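Putative aminomethyltransferase (Leptospirillum rubarum, PDB 3TTG) is a putative aminomethyltransferase related to the glycine cleavage T-protein, and probably binds a folate cofactor, although its reaction and substrate are not established. Local coordinates at residues A[31-36]-A[226-231]; A[56-61]-A[122-127]; A[147-152]-A[186-191]. One frame throughout, in Å; residues are numbered along the deposited sequence.

Contact 1: A[31-36]-A[226-231]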
ATOM      1  N   ILE A  31     -19.232  -1.152   7.667  1.00 36.73           N
ATOM      2  CA  ILE A  31     -18.994  -2.142   8.719  1.00 35.91           C
ATOM      3  C   ILE A  31     -17.494  -2.288   8.921  1.00 38.02           C
ATOM      4  O   ILE A  31     -17.032  -2.400  10.062  1.00 38.95           O
ATOM      5  CB  ILE A  31     -19.674  -3.486   8.359  1.00 40.07           C
ATOM      6  CG1 ILE A  31     -21.205  -3.312   8.196  1.00 41.06           C
ATOM      7  CG2 ILE A  31     -19.355  -4.581   9.398  1.00 41.98           C
ATOM      8  CD1 ILE A  31     -21.855  -4.548   7.418  1.00 43.73           C
ATOM      9  N   ALA A  32     -16.710  -2.308   7.843  1.00 35.21           N
ATOM     10  CA  ALA A  32     -15.260  -2.441   8.014  1.00 34.21           C
ATOM     11  C   ALA A  32     -14.658  -1.234   8.744  1.00 37.63           C
ATOM     12  O   ALA A  32     -13.761  -1.414   9.560  1.00 37.20           O
ATOM     13  CB  ALA A  32     -14.581  -2.650   6.686  1.00 34.82           C
ATOM     14  N   HIS A  33     -15.187  -0.006   8.498  1.00 35.57           N
ATOM     15  CA  HIS A  33     -14.703   1.202   9.173  1.00 34.47           C
ATOM     16  C   HIS A  33     -15.069   1.230  10.659  1.00 41.26           C
ATOM     17  O   HIS A  33     -14.336   1.801  11.438  1.00 42.59           O
ATOM     18  CB  HIS A  33     -15.277   2.480   8.490  1.00 33.63           C
ATOM     19  CG  HIS A  33     -14.694   2.774   7.163  1.00 34.35           C
ATOM     20  ND1 HIS A  33     -13.403   3.223   7.025  1.00 35.15           N
ATOM     21  CD2 HIS A  33     -15.259   2.701   5.946  1.00 35.50           C
ATOM     22  CE1 HIS A  33     -13.229   3.443   5.728  1.00 33.80           C
ATOM     23  NE2 HIS A  33     -14.306   3.093   5.037  1.00 34.26           N
ATOM     24  N   LYS A  34     -16.180   0.614  11.046  1.00 40.10           N
ATOM     25  CA  LYS A  34     -16.657   0.615  12.429  1.00 40.79           C
ATOM     26  C   LYS A  34     -16.179  -0.624  13.214  1.00 43.85           C
ATOM     27  O   LYS A  34     -15.949  -0.520  14.409  1.00 43.68           O
ATOM     28  CB  LYS A  34     -18.198   0.678  12.427  1.00 43.58           C
ATOM     29  CG  LYS A  34     -18.817   1.162  13.741  1.00 73.54           C
ATOM     30  CD  LYS A  34     -20.299   0.743  13.904  1.00 86.68           C
ATOM     31  CE  LYS A  34     -20.515  -0.380  14.902  1.00 85.82           C
ATOM     32  NZ  LYS A  34     -21.920  -0.881  14.883  1.00 94.02           N
ATOM     33  N   LYS A  35     -16.134  -1.794  12.577  1.00 39.60           N
ATOM     34  CA  LYS A  35     -15.711  -3.045  13.226  1.00 39.11           C
ATOM     35  C   LYS A  35     -14.462  -3.593  12.537  1.00 40.08           C
ATOM     36  O   LYS A  35     -13.329  -3.280  12.931  1.00 40.55           O
ATOM     37  CB  LYS A  35     -16.881  -4.047  13.226  1.00 41.12           C
ATOM     38  CG  LYS A  35     -18.092  -3.503  14.031  1.00 50.02           C
ATOM     39  CD  LYS A  35     -18.975  -4.573  14.632  1.00 69.59           C
ATOM     40  CE  LYS A  35     -20.392  -4.095  14.845  1.00 88.68           C
ATOM     41  NZ  LYS A  35     -21.287  -5.169  15.355  1.00106.89           N
ATOM     42  N   PHE A  36     -14.638  -4.430  11.547  1.00 36.87           N
ATOM     43  CA  PHE A  36     -13.511  -4.958  10.788  1.00 37.17           C
ATOM     44  C   PHE A  36     -14.017  -5.586   9.521  1.00 38.82           C
ATOM     45  O   PHE A  36     -15.191  -5.959   9.425  1.00 37.45           O
ATOM     46  CB  PHE A  36     -12.630  -5.967  11.590  1.00 38.46           C
ATOM     47  CG  PHE A  36     -13.286  -7.307  11.854  1.00 41.41           C
ATOM     48  CD1 PHE A  36     -13.143  -8.360  10.958  1.00 46.05           C
ATOM     49  CD2 PHE A  36     -14.089  -7.494  12.962  1.00 46.90           C
ATOM     50  CE1 PHE A  36     -13.784  -9.575  11.187  1.00 48.61           C
ATOM     51  CE2 PHE A  36     -14.733  -8.706  13.177  1.00 51.44           C
ATOM     52  CZ  PHE A  36     -14.553  -9.739  12.300  1.00 49.30           C
ATOM     53  N   THR A 226      -9.493   3.053  -0.835  1.00 28.76           N
ATOM     54  CA  THR A 226      -9.580   4.416  -1.462  1.00 28.70           C
ATOM     55  C   THR A 226     -10.172   5.417  -0.458  1.00 30.49           C
ATOM     56  O   THR A 226      -9.689   6.564  -0.388  1.00 26.03           O
ATOM     57  CB  THR A 226     -10.380   4.377  -2.767  1.00 29.91           C
ATOM     58  OG1 THR A 226      -9.823   3.280  -3.531  1.00 29.02           O
ATOM     59  CG2 THR A 226     -10.243   5.704  -3.579  1.00 27.60           C
ATOM     60  N   GLU A 227     -11.176   4.988   0.333  1.00 27.75           N
ATOM     61  CA  GLU A 227     -11.763   5.836   1.411  1.00 28.30           C
ATOM     62  C   GLU A 227     -10.692   6.242   2.457  1.00 30.88           C
ATOM     63  O   GLU A 227     -10.745   7.352   2.989  1.00 31.38           O
ATOM     64  CB  GLU A 227     -12.949   5.119   2.100  1.00 29.89           C
ATOM     65  CG  GLU A 227     -14.231   5.165   1.282  1.00 30.04           C
ATOM     66  CD  GLU A 227     -15.380   4.270   1.725  1.00 36.47           C
ATOM     67  OE1 GLU A 227     -15.144   3.324   2.503  1.00 34.56           O
ATOM     68  OE2 GLU A 227     -16.532   4.534   1.321  1.00 42.07           O
ATOM     69  N   LYS A 228      -9.683   5.404   2.679  1.00 27.14           N
ATOM     70  CA  LYS A 228      -8.535   5.715   3.572  1.00 27.02           C
ATOM     71  C   LYS A 228      -7.404   6.503   2.860  1.00 31.58           C
ATOM     72  O   LYS A 228      -6.475   6.954   3.530  1.00 30.88           O
ATOM     73  CB  LYS A 228      -7.946   4.450   4.195  1.00 28.91           C
ATOM     74  CG  LYS A 228      -8.976   3.646   4.999  1.00 30.62           C
ATOM     75  CD  LYS A 228      -9.731   4.401   6.088  1.00 37.92           C
ATOM     76  CE  LYS A 228      -8.872   4.989   7.160  1.00 40.35           C
ATOM     77  NZ  LYS A 228      -9.696   5.747   8.142  1.00 46.67           N
ATOM     78  N   GLY A 229      -7.545   6.752   1.562  1.00 27.95           N
ATOM     79  CA  GLY A 229      -6.579   7.518   0.761  1.00 28.33           C
ATOM     80  C   GLY A 229      -5.300   6.795   0.412  1.00 29.91           C
ATOM     81  O   GLY A 229      -4.315   7.430   0.011  1.00 29.20           O
ATOM     82  N   ILE A 230      -5.314   5.449   0.507  1.00 27.01           N
ATOM     83  CA  ILE A 230      -4.103   4.633   0.387  1.00 26.55           C
ATOM     84  C   ILE A 230      -3.673   4.450  -1.066  1.00 31.81           C
ATOM     85  O   ILE A 230      -4.384   3.793  -1.847  1.00 27.64           O
ATOM     86  CB  ILE A 230      -4.264   3.250   1.101  1.00 28.94           C
ATOM     87  CG1 ILE A 230      -4.353   3.457   2.619  1.00 27.73           C
ATOM     88  CG2 ILE A 230      -3.112   2.290   0.807  1.00 29.65           C
ATOM     89  CD1 ILE A 230      -5.033   2.296   3.348  1.00 28.30           C
ATOM     90  N   PRO A 231      -2.472   4.965  -1.426  1.00 28.12           N
ATOM     91  CA  PRO A 231      -1.964   4.746  -2.797  1.00 27.41           C
ATOM     92  C   PRO A 231      -1.431   3.320  -2.942  1.00 31.18           C
ATOM     93  O   PRO A 231      -0.974   2.758  -1.967  1.00 29.39           O
ATOM     94  CB  PRO A 231      -0.853   5.770  -2.948  1.00 29.41           C
ATOM     95  CG  PRO A 231      -0.486   6.191  -1.586  1.00 33.37           C
ATOM     96  CD  PRO A 231      -1.529   5.754  -0.614  1.00 28.53           C
TER
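His33, on the last turn of helix 29-34, reaches across to Glu227 and Lys228 at the C-terminal end of helix 218-227, where the chain leaves the helix through a Schellman motif. The backbones stay well apart, with the nearest CA atoms, those of His33 and Lys228, 9.5 Å from each other, so side chains alone bridge the gap.

The polar part is a His-carboxylate hydrogen bond. His33 NE2 donates to Glu227 OE1 over 2.7 Å with an N-H...O angle of 159°. The acceptor lies almost in the imidazole plane, but His33 NE2 comes from above the carboxylate plane, 40° out of it. Glu227 runs out extended beyond CG, its CB 3.8 Å from His33 NE2, and places OE1 at the N-H. Thr29 OG1 also bonds to OE1 and Ser316 OG to OE2, so three side chains hold this buried carboxylate.

The apolar part is aliphatic. Lys228 is bent at chi2 and chi3 and brings its CD to the ring edge, near the ring plane, 3.6 Å from His33 CE1 and 4.0 Å from His33 ND1. Its NZ forms a salt bridge with the C-terminal carboxylate of Val355, while Tyr224 stacks on the His33 ring.

The helix ends just after Glu227 and Lys228: Gly229 has positive phi (75°), and two bonds return from this turn into the last helical turn, one of them from Gly229 N to Thr226 O at 2.9 Å.

Contact 2: A[56-61]-A[122-127]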
ATOM      1  N   LYS A  56      22.201  -8.204   4.704  1.00 37.04           N
ATOM      2  CA  LYS A  56      21.839  -6.870   5.198  1.00 37.67           C
ATOM      3  C   LYS A  56      22.439  -5.780   4.331  1.00 36.51           C
ATOM      4  O   LYS A  56      21.749  -4.892   3.895  1.00 35.66           O
ATOM      5  CB  LYS A  56      22.294  -6.722   6.676  1.00 41.02           C
ATOM      6  CG  LYS A  56      21.491  -7.600   7.657  1.00 47.37           C
ATOM      7  CD  LYS A  56      20.466  -6.800   8.511  1.00 66.90           C
ATOM      8  CE  LYS A  56      19.933  -7.583   9.703  1.00 78.55           C
ATOM      9  NZ  LYS A  56      18.536  -8.078   9.486  1.00 82.58           N
ATOM     10  N   ASN A  57      23.726  -5.827   4.123  1.00 34.17           N
ATOM     11  CA  ASN A  57      24.421  -4.869   3.272  1.00 33.61           C
ATOM     12  C   ASN A  57      23.872  -4.917   1.824  1.00 36.37           C
ATOM     13  O   ASN A  57      23.756  -3.888   1.143  1.00 33.33           O
ATOM     14  CB  ASN A  57      25.929  -5.182   3.312  1.00 33.82           C
ATOM     15  CG  ASN A  57      26.592  -4.759   4.620  1.00 73.18           C
ATOM     16  OD1 ASN A  57      25.974  -4.137   5.495  1.00 65.49           O
ATOM     17  ND2 ASN A  57      27.875  -5.086   4.798  1.00 75.00           N
ATOM     18  N   PHE A  58      23.630  -6.135   1.349  1.00 31.03           N
ATOM     19  CA  PHE A  58      23.089  -6.368   0.027  1.00 30.75           C
ATOM     20  C   PHE A  58      21.734  -5.596  -0.122  1.00 30.77           C
ATOM     21  O   PHE A  58      21.594  -4.760  -1.000  1.00 28.34           O
ATOM     22  CB  PHE A  58      22.934  -7.875  -0.204  1.00 31.71           C
ATOM     23  CG  PHE A  58      22.071  -8.269  -1.364  1.00 31.42           C
ATOM     24  CD1 PHE A  58      22.374  -7.838  -2.650  1.00 33.69           C
ATOM     25  CD2 PHE A  58      20.878  -8.939  -1.158  1.00 32.73           C
ATOM     26  CE1 PHE A  58      21.499  -8.094  -3.710  1.00 35.11           C
ATOM     27  CE2 PHE A  58      20.024  -9.239  -2.229  1.00 34.49           C
ATOM     28  CZ  PHE A  58      20.336  -8.801  -3.494  1.00 34.36           C
ATOM     29  N   LEU A  59      20.789  -5.843   0.749  1.00 28.58           N
ATOM     30  CA  LEU A  59      19.491  -5.189   0.667  1.00 28.91           C
ATOM     31  C   LEU A  59      19.534  -3.718   0.993  1.00 29.56           C
ATOM     32  O   LEU A  59      18.835  -2.943   0.350  1.00 27.59           O
ATOM     33  CB  LEU A  59      18.467  -5.908   1.544  1.00 30.16           C
ATOM     34  CG  LEU A  59      18.066  -7.312   1.043  1.00 37.55           C
ATOM     35  CD1 LEU A  59      17.039  -7.935   1.987  1.00 40.48           C
ATOM     36  CD2 LEU A  59      17.483  -7.255  -0.344  1.00 41.88           C
ATOM     37  N   GLN A  60      20.395  -3.309   1.906  1.00 26.49           N
ATOM     38  CA  GLN A  60      20.536  -1.885   2.270  1.00 26.66           C
ATOM     39  C   GLN A  60      20.971  -1.016   1.087  1.00 31.42           C
ATOM     40  O   GLN A  60      20.599   0.159   1.024  1.00 30.14           O
ATOM     41  CB  GLN A  60      21.587  -1.765   3.394  1.00 29.88           C
ATOM     42  CG  GLN A  60      21.810  -0.381   3.974  1.00 32.85           C
ATOM     43  CD  GLN A  60      20.704   0.045   4.925  1.00 44.90           C
ATOM     44  OE1 GLN A  60      19.534  -0.342   4.823  1.00 35.02           O
ATOM     45  NE2 GLN A  60      21.047   0.934   5.832  1.00 45.72           N
ATOM     46  N   GLY A  61      21.750  -1.585   0.153  1.00 28.64           N
ATOM     47  CA  GLY A  61      22.224  -0.856  -1.010  1.00 26.47           C
ATOM     48  C   GLY A  61      21.189  -0.775  -2.122  1.00 30.05           C
ATOM     49  O   GLY A  61      21.357  -0.010  -3.074  1.00 29.02           O
ATOM     50  N   PHE A 122      28.964 -10.915  -8.037  1.00 49.48           N
ATOM     51  CA  PHE A 122      29.959 -11.978  -7.832  1.00 50.97           C
ATOM     52  C   PHE A 122      30.495 -12.026  -6.401  1.00 55.42           C
ATOM     53  O   PHE A 122      30.987 -11.024  -5.871  1.00 54.47           O
ATOM     54  CB  PHE A 122      31.150 -11.740  -8.805  1.00 54.16           C
ATOM     55  CG  PHE A 122      32.488 -12.442  -8.589  1.00 56.93           C
ATOM     56  CD1 PHE A 122      32.646 -13.774  -8.931  1.00 61.41           C
ATOM     57  CD2 PHE A 122      33.633 -11.710  -8.268  1.00 57.80           C
ATOM     58  CE1 PHE A 122      33.889 -14.398  -8.832  1.00 63.94           C
ATOM     59  CE2 PHE A 122      34.881 -12.322  -8.185  1.00 62.45           C
ATOM     60  CZ  PHE A 122      35.016 -13.652  -8.493  1.00 62.11           C
ATOM     61  N   ARG A 123      30.349 -13.188  -5.782  1.00 54.28           N
ATOM     62  CA  ARG A 123      30.841 -13.501  -4.441  1.00 55.26           C
ATOM     63  C   ARG A 123      30.110 -12.712  -3.338  1.00 54.05           C
ATOM     64  O   ARG A 123      30.643 -12.565  -2.239  1.00 56.59           O
ATOM     65  CB  ARG A 123      32.389 -13.348  -4.327  1.00 59.78           C
ATOM     66  CG  ARG A 123      33.188 -14.396  -5.135  1.00 72.85           C
ATOM     67  CD  ARG A 123      34.686 -14.087  -5.172  1.00 72.93           C
ATOM     68  NE  ARG A 123      35.334 -14.346  -3.877  1.00 84.42           N
ATOM     69  CZ  ARG A 123      36.217 -13.560  -3.247  1.00100.76           C
ATOM     70  NH1 ARG A 123      36.598 -12.400  -3.781  1.00 83.63           N
ATOM     71  NH2 ARG A 123      36.728 -13.930  -2.078  1.00 88.83           N
ATOM     72  N   THR A 124      28.882 -12.242  -3.591  1.00 46.74           N
ATOM     73  CA  THR A 124      28.083 -11.632  -2.533  1.00 43.05           C
ATOM     74  C   THR A 124      27.456 -12.830  -1.768  1.00 42.92           C
ATOM     75  O   THR A 124      26.939 -13.743  -2.394  1.00 41.10           O
ATOM     76  CB  THR A 124      27.074 -10.598  -3.086  1.00 41.30           C
ATOM     77  OG1 THR A 124      27.805  -9.463  -3.517  1.00 43.45           O
ATOM     78  CG2 THR A 124      26.062 -10.171  -2.049  1.00 38.09           C
ATOM     79  N   LYS A 125      27.552 -12.843  -0.439  1.00 40.80           N
ATOM     80  CA  LYS A 125      27.071 -13.946   0.392  1.00 40.53           C
ATOM     81  C   LYS A 125      25.608 -13.731   0.757  1.00 42.54           C
ATOM     82  O   LYS A 125      25.279 -13.367   1.877  1.00 40.21           O
ATOM     83  CB  LYS A 125      27.942 -14.099   1.648  1.00 44.33           C
ATOM     84  CG  LYS A 125      29.390 -14.392   1.354  1.00 56.57           C
ATOM     85  CD  LYS A 125      30.191 -14.581   2.634  1.00 59.07           C
ATOM     86  CE  LYS A 125      31.664 -14.823   2.352  1.00 72.85           C
ATOM     87  NZ  LYS A 125      31.881 -16.097   1.626  1.00 71.28           N
ATOM     88  N   ALA A 126      24.733 -13.870  -0.232  1.00 40.28           N
ATOM     89  CA  ALA A 126      23.295 -13.741  -0.040  1.00 37.53           C
ATOM     90  C   ALA A 126      22.620 -14.709  -0.995  1.00 38.31           C
ATOM     91  O   ALA A 126      23.151 -14.965  -2.057  1.00 37.30           O
ATOM     92  CB  ALA A 126      22.818 -12.305  -0.264  1.00 37.19           C
ATOM     93  N   LYS A 127      21.480 -15.238  -0.620  1.00 33.88           N
ATOM     94  CA  LYS A 127      20.712 -16.175  -1.422  1.00 35.91           C
ATOM     95  C   LYS A 127      19.240 -15.772  -1.332  1.00 39.37           C
ATOM     96  O   LYS A 127      18.786 -15.408  -0.265  1.00 38.08           O
ATOM     97  CB  LYS A 127      20.944 -17.639  -0.898  1.00 40.73           C
ATOM     98  CG  LYS A 127      19.870 -18.700  -1.242  1.00 62.98           C
ATOM     99  CD  LYS A 127      19.875 -19.138  -2.722  1.00 80.16           C
ATOM    100  CE  LYS A 127      19.057 -20.399  -3.027  1.00 74.17           C
ATOM    101  NZ  LYS A 127      17.593 -20.160  -3.230  1.00 57.14           N
TER
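A small apolar interface joins the buried Phe58 of helix 55-60 to Thr124 and Ala126, in the loop that leads from helix 109-118 into edge strand 127-130. The backbones come closest at Phe58 and Ala126, whose CA atoms are 7.4 Å apart, and the contact consists of carbon against carbon, burying 97 Å² in all.

Phe58 holds its ring with CG anti to the backbone N (chi1 165°), and presents CD2 to Ala126 CB at 4.0 Å. The Thr124 methyl meets the same residue nearer its root, with CG2 4.3 Å from Phe58 CB. Both methyl groups approach the ring obliquely, and the distances indicate van der Waals contact without tight interlocking.

The loop's shape lets two alternate residues face the helix. Lys125 is the centre of an inverse gamma turn, marked by a weak bond from Ala126 N to Thr124 O at 3.1 Å, and its side chain leaves away from the helix.

In the fold, Phe58 also packs on Val50 of strand 48-51, the sheet neighbour of strand 127-130, and Ala126 also touches Leu120. Asp54, just ahead of helix 55-60, bonds to Lys125 N, while the backbone of Lys127 hydrogen-bonds to that of Glu51 as the loop enters the antiparallel sheet.

Contact 3: A[147-152]-A[186-191]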
ATOM      1  N   SER A 147      -8.257  -7.492  17.841  0.50 43.47           N
ATOM      2  CA  SER A 147      -9.126  -8.426  18.584  0.50 44.88           C
ATOM      3  C   SER A 147      -9.342  -9.714  17.794  0.50 47.81           C
ATOM      4  O   SER A 147      -9.399 -10.785  18.386  0.50 48.21           O
ATOM      5  CB  SER A 147     -10.479  -7.790  18.939  0.50 49.85           C
ATOM      6  OG  SER A 147     -11.444  -7.893  17.901  0.50 54.93           O
ATOM      7  N   VAL A 148      -9.420  -9.619  16.462  1.00 43.85           N
ATOM      8  CA  VAL A 148      -9.600 -10.805  15.617  1.00 44.40           C
ATOM      9  C   VAL A 148      -8.315 -11.627  15.680  1.00 48.43           C
ATOM     10  O   VAL A 148      -8.389 -12.841  15.800  1.00 48.08           O
ATOM     11  CB  VAL A 148      -9.950 -10.437  14.150  1.00 48.06           C
ATOM     12  CG1 VAL A 148     -10.021 -11.683  13.272  1.00 48.45           C
ATOM     13  CG2 VAL A 148     -11.245  -9.622  14.058  1.00 48.03           C
ATOM     14  N   LEU A 149      -7.128 -10.965  15.635  1.00 43.25           N
ATOM     15  CA  LEU A 149      -5.852 -11.707  15.697  1.00 42.35           C
ATOM     16  C   LEU A 149      -5.702 -12.401  17.071  1.00 51.02           C
ATOM     17  O   LEU A 149      -5.358 -13.583  17.134  1.00 50.26           O
ATOM     18  CB  LEU A 149      -4.666 -10.761  15.459  1.00 40.80           C
ATOM     19  CG  LEU A 149      -4.614 -10.181  14.064  1.00 41.77           C
ATOM     20  CD1 LEU A 149      -3.606  -9.109  13.997  1.00 42.10           C
ATOM     21  CD2 LEU A 149      -4.411 -11.258  13.035  1.00 41.68           C
ATOM     22  N   LEU A 150      -6.001 -11.662  18.148  1.00 50.21           N
ATOM     23  CA  LEU A 150      -5.951 -12.187  19.521  1.00 53.20           C
ATOM     24  C   LEU A 150      -6.865 -13.376  19.722  1.00 61.65           C
ATOM     25  O   LEU A 150      -6.593 -14.178  20.596  1.00 64.13           O
ATOM     26  CB  LEU A 150      -6.310 -11.119  20.546  1.00 53.55           C
ATOM     27  CG  LEU A 150      -5.288 -10.024  20.730  1.00 56.86           C
ATOM     28  CD1 LEU A 150      -5.886  -8.867  21.449  1.00 56.48           C
ATOM     29  CD2 LEU A 150      -4.052 -10.534  21.476  1.00 62.02           C
ATOM     30  N   SER A 151      -7.948 -13.483  18.951  1.00 60.03           N
ATOM     31  CA  SER A 151      -8.852 -14.613  19.023  1.00 61.54           C
ATOM     32  C   SER A 151      -8.243 -15.819  18.331  1.00 63.40           C
ATOM     33  O   SER A 151      -8.254 -16.901  18.905  1.00 64.20           O
ATOM     34  CB  SER A 151     -10.195 -14.269  18.394  1.00 68.51           C
ATOM     35  OG  SER A 151     -11.133 -15.306  18.625  1.00 80.26           O
ATOM     36  N   LEU A 152      -7.703 -15.659  17.116  1.00 57.84           N
ATOM     37  CA  LEU A 152      -7.100 -16.800  16.420  1.00 57.48           C
ATOM     38  C   LEU A 152      -5.775 -17.265  17.042  1.00 58.90           C
ATOM     39  O   LEU A 152      -5.457 -18.449  16.953  1.00 56.73           O
ATOM     40  CB  LEU A 152      -6.793 -16.483  14.950  1.00 56.34           C
ATOM     41  CG  LEU A 152      -7.919 -16.294  13.947  1.00 61.27           C
ATOM     42  CD1 LEU A 152      -7.347 -15.746  12.625  1.00 60.91           C
ATOM     43  CD2 LEU A 152      -8.646 -17.599  13.656  1.00 62.45           C
ATOM     44  N   LEU A 186      -6.027   0.386  11.220  1.00 32.16           N
ATOM     45  CA  LEU A 186      -5.345  -0.891  11.269  1.00 31.77           C
ATOM     46  C   LEU A 186      -5.483  -1.722   9.980  1.00 32.71           C
ATOM     47  O   LEU A 186      -6.566  -1.821   9.379  1.00 30.80           O
ATOM     48  CB  LEU A 186      -5.847  -1.731  12.456  1.00 32.99           C
ATOM     49  CG  LEU A 186      -5.397  -1.206  13.798  1.00 38.15           C
ATOM     50  CD1 LEU A 186      -6.364  -1.671  14.900  1.00 42.02           C
ATOM     51  CD2 LEU A 186      -3.956  -1.622  14.098  1.00 42.09           C
ATOM     52  N   GLN A 187      -4.382  -2.359   9.619  1.00 28.62           N
ATOM     53  CA  GLN A 187      -4.297  -3.329   8.477  1.00 28.09           C
ATOM     54  C   GLN A 187      -3.388  -4.459   8.835  1.00 33.31           C
ATOM     55  O   GLN A 187      -2.263  -4.203   9.252  1.00 34.80           O
ATOM     56  CB  GLN A 187      -3.778  -2.704   7.210  1.00 28.20           C
ATOM     57  CG  GLN A 187      -4.583  -1.572   6.659  1.00 30.67           C
ATOM     58  CD  GLN A 187      -3.894  -0.976   5.467  1.00 36.51           C
ATOM     59  OE1 GLN A 187      -3.078  -0.035   5.587  1.00 33.02           O
ATOM     60  NE2 GLN A 187      -4.215  -1.478   4.295  1.00 27.51           N
ATOM     61  N   ALA A 188      -3.877  -5.688   8.784  1.00 30.20           N
ATOM     62  CA  ALA A 188      -3.046  -6.836   9.039  1.00 29.84           C
ATOM     63  C   ALA A 188      -3.130  -7.819   7.887  1.00 35.07           C
ATOM     64  O   ALA A 188      -4.212  -8.048   7.329  1.00 33.54           O
ATOM     65  CB  ALA A 188      -3.465  -7.520  10.319  1.00 32.47           C
ATOM     66  N   ASP A 189      -1.971  -8.365   7.502  1.00 30.00           N
ATOM     67  CA  ASP A 189      -1.864  -9.375   6.454  1.00 30.54           C
ATOM     68  C   ASP A 189      -1.372 -10.663   7.057  1.00 33.46           C
ATOM     69  O   ASP A 189      -0.259 -10.737   7.586  1.00 32.68           O
ATOM     70  CB  ASP A 189      -0.940  -8.959   5.358  1.00 31.81           C
ATOM     71  CG  ASP A 189      -1.243  -7.575   4.795  1.00 43.41           C
ATOM     72  OD1 ASP A 189      -2.460  -7.205   4.698  1.00 42.96           O
ATOM     73  OD2 ASP A 189      -0.289  -6.842   4.530  1.00 48.16           O
ATOM     74  N   LEU A 190      -2.163 -11.680   6.917  1.00 30.47           N
ATOM     75  CA  LEU A 190      -1.853 -12.982   7.469  1.00 32.89           C
ATOM     76  C   LEU A 190      -1.401 -13.907   6.349  1.00 33.65           C
ATOM     77  O   LEU A 190      -2.174 -14.124   5.435  1.00 31.11           O
ATOM     78  CB  LEU A 190      -3.095 -13.578   8.150  1.00 34.97           C
ATOM     79  CG  LEU A 190      -3.645 -12.947   9.417  1.00 42.88           C
ATOM     80  CD1 LEU A 190      -4.105 -11.517   9.196  1.00 45.69           C
ATOM     81  CD2 LEU A 190      -4.859 -13.731   9.922  1.00 46.00           C
ATOM     82  N   PHE A 191      -0.193 -14.477   6.434  1.00 30.30           N
ATOM     83  CA  PHE A 191       0.312 -15.473   5.461  1.00 28.05           C
ATOM     84  C   PHE A 191       0.255 -16.807   6.127  1.00 32.32           C
ATOM     85  O   PHE A 191       1.085 -17.102   6.987  1.00 32.08           O
ATOM     86  CB  PHE A 191       1.729 -15.092   5.042  1.00 29.24           C
ATOM     87  CG  PHE A 191       1.708 -13.871   4.160  1.00 28.35           C
ATOM     88  CD1 PHE A 191       1.719 -13.989   2.778  1.00 31.85           C
ATOM     89  CD2 PHE A 191       1.741 -12.611   4.705  1.00 29.52           C
ATOM     90  CE1 PHE A 191       1.718 -12.849   1.966  1.00 29.51           C
ATOM     91  CE2 PHE A 191       1.661 -11.482   3.895  1.00 30.23           C
ATOM     92  CZ  PHE A 191       1.711 -11.618   2.530  1.00 27.94           C
TER
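The segment 147-152 of helix 145-152 and the segment 187-191 of strand 187-193 run at 30° in their N-to-C directions, their axes 10.8 Å apart at closest approach, with Leu149 and Ala188 the closest pair of CA atoms at 8.7 Å. This is a helix laid on one face of a mixed beta-sheet, an alpha/beta layer in which the strand's alternation turns Ala188 and Leu190 to the helix and Asp189 away from it.

Leu149 is the side chain that straddles both strand residues. Its CG stands anti to the carbonyl carbon (chi1 -66°), and the fork beyond it spreads along the strand: CD1 sits 4.0 Å from Ala188 CB, while CD2 lies 3.9 Å from Leu190 CD1. Ala188 offers only its CB, whereas Leu190 presents a fork that crosses Leu149 at a slant, Leu149 CD2 meeting both of its methyls.

Beyond the two segments, Leu149 also rests on Leu140 of the adjacent antiparallel strand 135-141 and on Ile173 of strand 170-173, so it touches three neighbouring strands. Leu152 also touches Ser203 of helix 197-211, and Val148 touches Leu204 and Phe207 of the same helix.

One turn further along, Leu152 extends the same apolar seam more loosely, bringing its CD1 to 4.2 Å from Leu190 CD2.

Contacts 1 and 3 are neighbours, with centres 16 Å apart and two direct meetings: Phe36 CE2 lies 3.7 Å from Val148 CG2, and Ile230 CD1 3.8 Å from Gln187 OE1. Both are packing, so each segment of contact 1 touches one of contact 3. Contact 2 stands apart, its centre 38 Å from that of contact 1 and 32 Å from that of contact 3, with nearest atoms about 21 and 16 Å away. It lies across the chain's centre from contact 1. In sequence, contact 1 spans both others, while contact 2 closes before contact 3 opens. All three belong to the folate-binding part of the sequence, but none can be tied to a ligand site.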